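Local coordinates for protein immunoreactive 84kD antigen PG93 (Porphyromonas gingivalis, PDB 5M11) that serves as an essential cell-surface component of the type-IX secretion system, and binds zinc and calcium ions, at residues R488-N501 against D511-R523. Residues are numbered along the deposited sequence; the frame is centred on the assembly and turned at random.
With CA (calcium ion), chain B; ZN (zinc ion), chain G.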
loop_
_atom_site.group_PDB
_atom_site.type_symbol
_atom_site.label_atom_id
_atom_site.label_comp_id
_atom_site.label_asym_id
_atom_site.label_seq_id
_atom_site.Cartn_x
_atom_site.Cartn_y
_atom_site.Cartn_z
ATOM N N ARG A 488 -18.052 1.754 -22.068
ATOM C CA ARG A 488 -18.738 2.402 -23.198
ATOM C C ARG A 488 -19.675 3.466 -22.662
ATOM O O ARG A 488 -19.567 4.644 -23.004
ATOM C CB ARG A 488 -19.581 1.405 -24.049
ATOM C CG ARG A 488 -18.854 0.391 -24.915
ATOM C CD ARG A 488 -18.213 0.970 -26.168
ATOM N NE ARG A 488 -19.164 1.300 -27.226
ATOM C CZ ARG A 488 -18.824 1.906 -28.359
ATOM N NH1 ARG A 488 -17.563 2.250 -28.582
ATOM N NH2 ARG A 488 -19.744 2.179 -29.277
ATOM N N SER A 489 -20.640 2.998 -21.836
ATOM C CA SER A 489 -21.737 3.712 -21.189
ATOM C C SER A 489 -22.352 2.823 -20.093
ATOM O O SER A 489 -22.017 1.637 -20.003
ATOM C CB SER A 489 -22.796 4.086 -22.225
ATOM O OG SER A 489 -23.860 4.809 -21.634
ATOM N N GLY A 490 -23.251 3.403 -19.292
ATOM C CA GLY A 490 -23.952 2.719 -18.210
ATOM C C GLY A 490 -24.963 1.699 -18.693
ATOM O O GLY A 490 -26.089 2.055 -19.060
ATOM N N GLY A 491 -24.548 0.432 -18.693
ATOM C CA GLY A 491 -25.365 -0.704 -19.114
ATOM C C GLY A 491 -24.905 -1.366 -20.399
ATOM O O GLY A 491 -25.620 -2.209 -20.947
ATOM N N SER A 492 -23.711 -0.990 -20.894
ATOM C CA SER A 492 -23.155 -1.546 -22.123
ATOM C C SER A 492 -22.060 -2.560 -21.811
ATOM O O SER A 492 -21.209 -2.315 -20.950
ATOM C CB SER A 492 -22.621 -0.437 -23.021
ATOM O OG SER A 492 -23.612 0.545 -23.271
ATOM N N THR A 493 -22.101 -3.712 -22.504
ATOM C CA THR A 493 -21.147 -4.818 -22.350
ATOM C C THR A 493 -20.107 -4.817 -23.493
ATOM O O THR A 493 -19.201 -5.656 -23.493
ATOM C CB THR A 493 -21.896 -6.170 -22.269
ATOM O OG1 THR A 493 -22.797 -6.290 -23.372
ATOM C CG2 THR A 493 -22.647 -6.348 -20.953
ATOM N N ARG A 494 -20.216 -3.840 -24.429
ATOM C CA ARG A 494 -19.360 -3.657 -25.613
ATOM C C ARG A 494 -17.902 -3.194 -25.265
ATOM O O ARG A 494 -17.345 -2.323 -25.930
ATOM C CB ARG A 494 -20.017 -2.661 -26.595
ATOM C CG ARG A 494 -21.341 -3.135 -27.189
ATOM C CD ARG A 494 -21.658 -2.452 -28.510
ATOM N NE ARG A 494 -20.685 -2.793 -29.553
ATOM C CZ ARG A 494 -20.784 -3.841 -30.367
ATOM N NH1 ARG A 494 -21.822 -4.669 -30.275
ATOM N NH2 ARG A 494 -19.847 -4.071 -31.281
ATOM N N LYS A 495 -17.285 -3.803 -24.246
ATOM C CA LYS A 495 -15.915 -3.495 -23.827
ATOM C C LYS A 495 -15.000 -4.544 -24.448
ATOM O O LYS A 495 -15.119 -5.740 -24.126
ATOM C CB LYS A 495 -15.789 -3.469 -22.281
ATOM C CG LYS A 495 -16.687 -2.451 -21.571
ATOM C CD LYS A 495 -16.858 -2.763 -20.080
ATOM C CE LYS A 495 -17.988 -1.975 -19.461
ATOM N NZ LYS A 495 -18.269 -2.403 -18.061
ATOM N N GLY A 496 -14.171 -4.115 -25.391
ATOM C CA GLY A 496 -13.235 -5.005 -26.064
ATOM C C GLY A 496 -11.822 -4.467 -26.026
ATOM O O GLY A 496 -11.324 -4.066 -24.968
ATOM N N VAL A 497 -11.177 -4.454 -27.193
ATOM C CA VAL A 497 -9.841 -3.922 -27.471
ATOM C C VAL A 497 -9.892 -3.292 -28.864
ATOM O O VAL A 497 -10.515 -3.852 -29.770
ATOM C CB VAL A 497 -8.723 -5.010 -27.389
ATOM C CG1 VAL A 497 -7.366 -4.484 -27.864
ATOM C CG2 VAL A 497 -8.614 -5.618 -26.000
ATOM N N LEU A 498 -9.221 -2.156 -29.042
ATOM C CA LEU A 498 -9.094 -1.527 -30.345
ATOM C C LEU A 498 -7.612 -1.531 -30.774
ATOM O O LEU A 498 -6.739 -1.007 -30.062
ATOM C CB LEU A 498 -9.695 -0.107 -30.355
ATOM C CG LEU A 498 -9.254 0.820 -31.487
ATOM C CD1 LEU A 498 -10.042 0.573 -32.771
ATOM C CD2 LEU A 498 -9.366 2.244 -31.067
ATOM N N ILE A 499 -7.338 -2.155 -31.924
ATOM C CA ILE A 499 -6.011 -2.182 -32.539
ATOM C C ILE A 499 -6.103 -1.233 -33.723
ATOM O O ILE A 499 -7.070 -1.330 -34.476
ATOM C CB ILE A 499 -5.552 -3.619 -32.953
ATOM C CG1 ILE A 499 -5.710 -4.636 -31.810
ATOM C CG2 ILE A 499 -4.132 -3.646 -33.539
ATOM C CD1 ILE A 499 -6.879 -5.552 -32.003
ATOM N N PHE A 500 -5.154 -0.291 -33.864
ATOM C CA PHE A 500 -5.178 0.630 -35.000
ATOM C C PHE A 500 -3.786 1.137 -35.380
ATOM O O PHE A 500 -2.897 1.206 -34.524
ATOM C CB PHE A 500 -6.113 1.814 -34.736
ATOM C CG PHE A 500 -5.669 2.730 -33.636
ATOM C CD1 PHE A 500 -4.996 3.912 -33.923
ATOM C CD2 PHE A 500 -5.958 2.436 -32.307
ATOM C CE1 PHE A 500 -4.585 4.766 -32.901
ATOM C CE2 PHE A 500 -5.542 3.285 -31.287
ATOM C CZ PHE A 500 -4.851 4.443 -31.592
ATOM N N ASN A 501 -3.615 1.497 -36.672
ATOM C CA ASN A 501 -2.377 2.041 -37.221
ATOM C C ASN A 501 -2.687 3.261 -38.072
ATOM O O ASN A 501 -3.317 3.157 -39.121
ATOM C CB ASN A 501 -1.598 0.998 -38.023
ATOM C CG ASN A 501 -0.128 1.305 -38.111
ATOM O OD1 ASN A 501 0.297 2.303 -38.706
ATOM N ND2 ASN A 501 0.682 0.444 -37.525
ATOM N N ASP A 511 -6.256 6.554 -44.842
ATOM C CA ASP A 511 -5.187 5.587 -45.127
ATOM C C ASP A 511 -4.943 4.595 -43.966
ATOM O O ASP A 511 -4.174 3.642 -44.137
ATOM C CB ASP A 511 -3.872 6.314 -45.502
ATOM C CG ASP A 511 -3.211 7.174 -44.431
ATOM O OD1 ASP A 511 -3.915 8.019 -43.816
ATOM O OD2 ASP A 511 -1.972 7.072 -44.275
ATOM N N ASP A 512 -5.617 4.801 -42.811
ATOM C CA ASP A 512 -5.504 3.961 -41.620
ATOM C C ASP A 512 -6.020 2.549 -41.798
ATOM O O ASP A 512 -6.861 2.281 -42.658
ATOM C CB ASP A 512 -6.278 4.581 -40.456
ATOM C CG ASP A 512 -5.634 5.807 -39.871
ATOM O OD1 ASP A 512 -4.820 6.438 -40.568
ATOM O OD2 ASP A 512 -5.961 6.151 -38.720
ATOM N N SER A 513 -5.500 1.655 -40.941
ATOM C CA SER A 513 -5.866 0.254 -40.736
ATOM C C SER A 513 -6.262 0.106 -39.269
ATOM O O SER A 513 -5.524 0.579 -38.394
ATOM C CB SER A 513 -4.701 -0.675 -41.075
ATOM O OG SER A 513 -4.331 -0.659 -42.442
ATOM N N HIS A 514 -7.441 -0.481 -38.986
ATOM C CA HIS A 514 -7.910 -0.662 -37.603
ATOM C C HIS A 514 -8.835 -1.850 -37.486
ATOM O O HIS A 514 -9.557 -2.199 -38.424
ATOM C CB HIS A 514 -8.601 0.604 -37.034
ATOM C CG HIS A 514 -10.062 0.747 -37.368
ATOM N ND1 HIS A 514 -10.479 1.366 -38.533
ATOM C CD2 HIS A 514 -11.153 0.352 -36.664
ATOM C CE1 HIS A 514 -11.802 1.316 -38.504
ATOM N NE2 HIS A 514 -12.251 0.712 -37.399
ATOM N N LEU A 515 -8.848 -2.437 -36.308
ATOM C CA LEU A 515 -9.730 -3.545 -36.024
ATOM C C LEU A 515 -10.213 -3.448 -34.612
ATOM O O LEU A 515 -9.424 -3.562 -33.664
ATOM C CB LEU A 515 -9.061 -4.919 -36.283
ATOM C CG LEU A 515 -9.966 -6.156 -36.100
ATOM C CD1 LEU A 515 -10.926 -6.315 -37.277
ATOM C CD2 LEU A 515 -9.146 -7.400 -35.879
ATOM N N TYR A 516 -11.518 -3.241 -34.477
ATOM C CA TYR A 516 -12.170 -3.234 -33.179
ATOM C C TYR A 516 -12.656 -4.696 -32.865
ATOM O O TYR A 516 -13.496 -5.267 -33.590
ATOM C CB TYR A 516 -13.303 -2.189 -33.125
ATOM C CG TYR A 516 -14.118 -2.229 -31.849
ATOM C CD1 TYR A 516 -13.497 -2.234 -30.598
ATOM C CD2 TYR A 516 -15.508 -2.238 -31.887
ATOM C CE1 TYR A 516 -14.241 -2.286 -29.423
ATOM C CE2 TYR A 516 -16.262 -2.271 -30.717
ATOM C CZ TYR A 516 -15.624 -2.300 -29.490
ATOM O OH TYR A 516 -16.361 -2.336 -28.340
ATOM N N VAL A 517 -12.053 -5.302 -31.812
ATOM C CA VAL A 517 -12.349 -6.662 -31.368
ATOM C C VAL A 517 -13.054 -6.576 -29.983
ATOM O O VAL A 517 -12.416 -6.577 -28.927
ATOM C CB VAL A 517 -11.118 -7.630 -31.434
ATOM C CG1 VAL A 517 -9.884 -7.050 -30.781
ATOM C CG2 VAL A 517 -11.425 -9.017 -30.891
ATOM N N GLU A 518 -14.406 -6.453 -30.043
ATOM C CA GLU A 518 -15.355 -6.385 -28.930
ATOM C C GLU A 518 -15.225 -7.635 -28.054
ATOM O O GLU A 518 -15.321 -7.534 -26.829
ATOM C CB GLU A 518 -16.783 -6.239 -29.477
ATOM C CG GLU A 518 -17.834 -5.920 -28.426
ATOM C CD GLU A 518 -19.233 -6.453 -28.693
ATOM O OE1 GLU A 518 -20.035 -6.511 -27.733
ATOM O OE2 GLU A 518 -19.532 -6.811 -29.856
ATOM N N GLN A 519 -14.984 -8.804 -28.688
ATOM C CA GLN A 519 -14.772 -10.094 -28.019
ATOM C C GLN A 519 -13.826 -10.974 -28.842
ATOM O O GLN A 519 -13.982 -11.105 -30.066
ATOM C CB GLN A 519 -16.104 -10.826 -27.742
ATOM C CG GLN A 519 -15.988 -12.078 -26.853
ATOM C CD GLN A 519 -15.751 -11.825 -25.375
ATOM O OE1 GLN A 519 -15.227 -12.688 -24.665
ATOM N NE2 GLN A 519 -16.152 -10.665 -24.856
ATOM N N PHE A 520 -12.837 -11.564 -28.147
ATOM C CA PHE A 520 -11.831 -12.474 -28.701
ATOM C C PHE A 520 -12.379 -13.905 -28.786
ATOM O O PHE A 520 -13.360 -14.233 -28.115
ATOM C CB PHE A 520 -10.540 -12.454 -27.848
ATOM C CG PHE A 520 -9.614 -11.288 -28.104
ATOM C CD1 PHE A 520 -8.591 -11.386 -29.037
ATOM C CD2 PHE A 520 -9.753 -10.100 -27.400
ATOM C CE1 PHE A 520 -7.731 -10.309 -29.267
ATOM C CE2 PHE A 520 -8.891 -9.028 -27.629
ATOM C CZ PHE A 520 -7.882 -9.144 -28.551
ATOM N N VAL A 521 -11.727 -14.747 -29.602
ATOM C CA VAL A 521 -12.108 -16.138 -29.821
ATOM C C VAL A 521 -10.939 -17.094 -29.570
ATOM O O VAL A 521 -9.782 -16.678 -29.601
ATOM C CB VAL A 521 -12.688 -16.369 -31.247
ATOM C CG1 VAL A 521 -14.041 -15.683 -31.418
ATOM C CG2 VAL A 521 -11.704 -15.946 -32.343
ATOM N N ASN A 522 -11.248 -18.381 -29.354
ATOM C CA ASN A 522 -10.240 -19.430 -29.228
ATOM C C ASN A 522 -10.015 -20.059 -30.633
ATOM O O ASN A 522 -10.587 -19.574 -31.623
ATOM C CB ASN A 522 -10.670 -20.476 -28.193
ATOM C CG ASN A 522 -11.818 -21.380 -28.598
ATOM O OD1 ASN A 522 -12.730 -20.998 -29.343
ATOM N ND2 ASN A 522 -11.813 -22.604 -28.089
ATOM N N ARG A 523 -9.206 -21.143 -30.715
ATOM C CA ARG A 523 -8.902 -21.863 -31.963
ATOM C C ARG A 523 -10.157 -22.409 -32.610
ATOM O O ARG A 523 -10.219 -22.489 -33.835
ATOM C CB ARG A 523 -7.908 -23.028 -31.724
ATOM C CG ARG A 523 -6.506 -22.616 -31.225
ATOM C CD ARG A 523 -5.561 -22.059 -32.298
ATOM N NE ARG A 523 -5.054 -23.082 -33.223
ATOM C CZ ARG A 523 -4.052 -22.891 -34.077
ATOM N NH1 ARG A 523 -3.425 -21.723 -34.129
ATOM N NH2 ARG A 523 -3.662 -23.872 -34.879
HETATM CA CA CA B . -3.541 8.248 -41.455
HETATM ZN ZN ZN G . -13.984 -0.321 -36.735
#
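V497 and V517 pair by their backbones in an antiparallel beta hairpin. Strands 497-501 and 513-517 are the last two of a four-stranded antiparallel sheet, consistent with a beta-propeller blade, and 513-517 is its outer strand. Hydrogen bonds run both ways between V497 and V517, I499 and L515, and N501 and S513. The non-hydrogen-bonded pairs are L498 with Y516 and F500 with H514.

Apolar contacts cluster on the face carrying V497, I499 and V517. CD1 of I499 meets CG1 of V517 at 3.6 Å. CG2 of V497 reaches the edge of the F520 ring, 3.8 Å from CE2, while CG2 of V517 lies over that ring's centre. On the other face, CB of F500 packs on CB of H514. Y516 holds CG anti to its N (chi1 174°), and its ring runs alongside 494-497. Its CD1 is 3.5 Å from V497 O; R494 O lies at the ring edge.

R494 and E518 form a salt bridge, NH2 to OE2 3.1 Å. The carboxylate lies over one guanidinium face, offset toward its rim. No N-H points at OE2, so the attraction is one of charge.

D511 OD1 and D512 OD1, just before strand 513-517, bind calcium with D502, T505 and T508. Within the strand, H514 shares a zinc ion with D463, its NE2 2.1 Å from the metal.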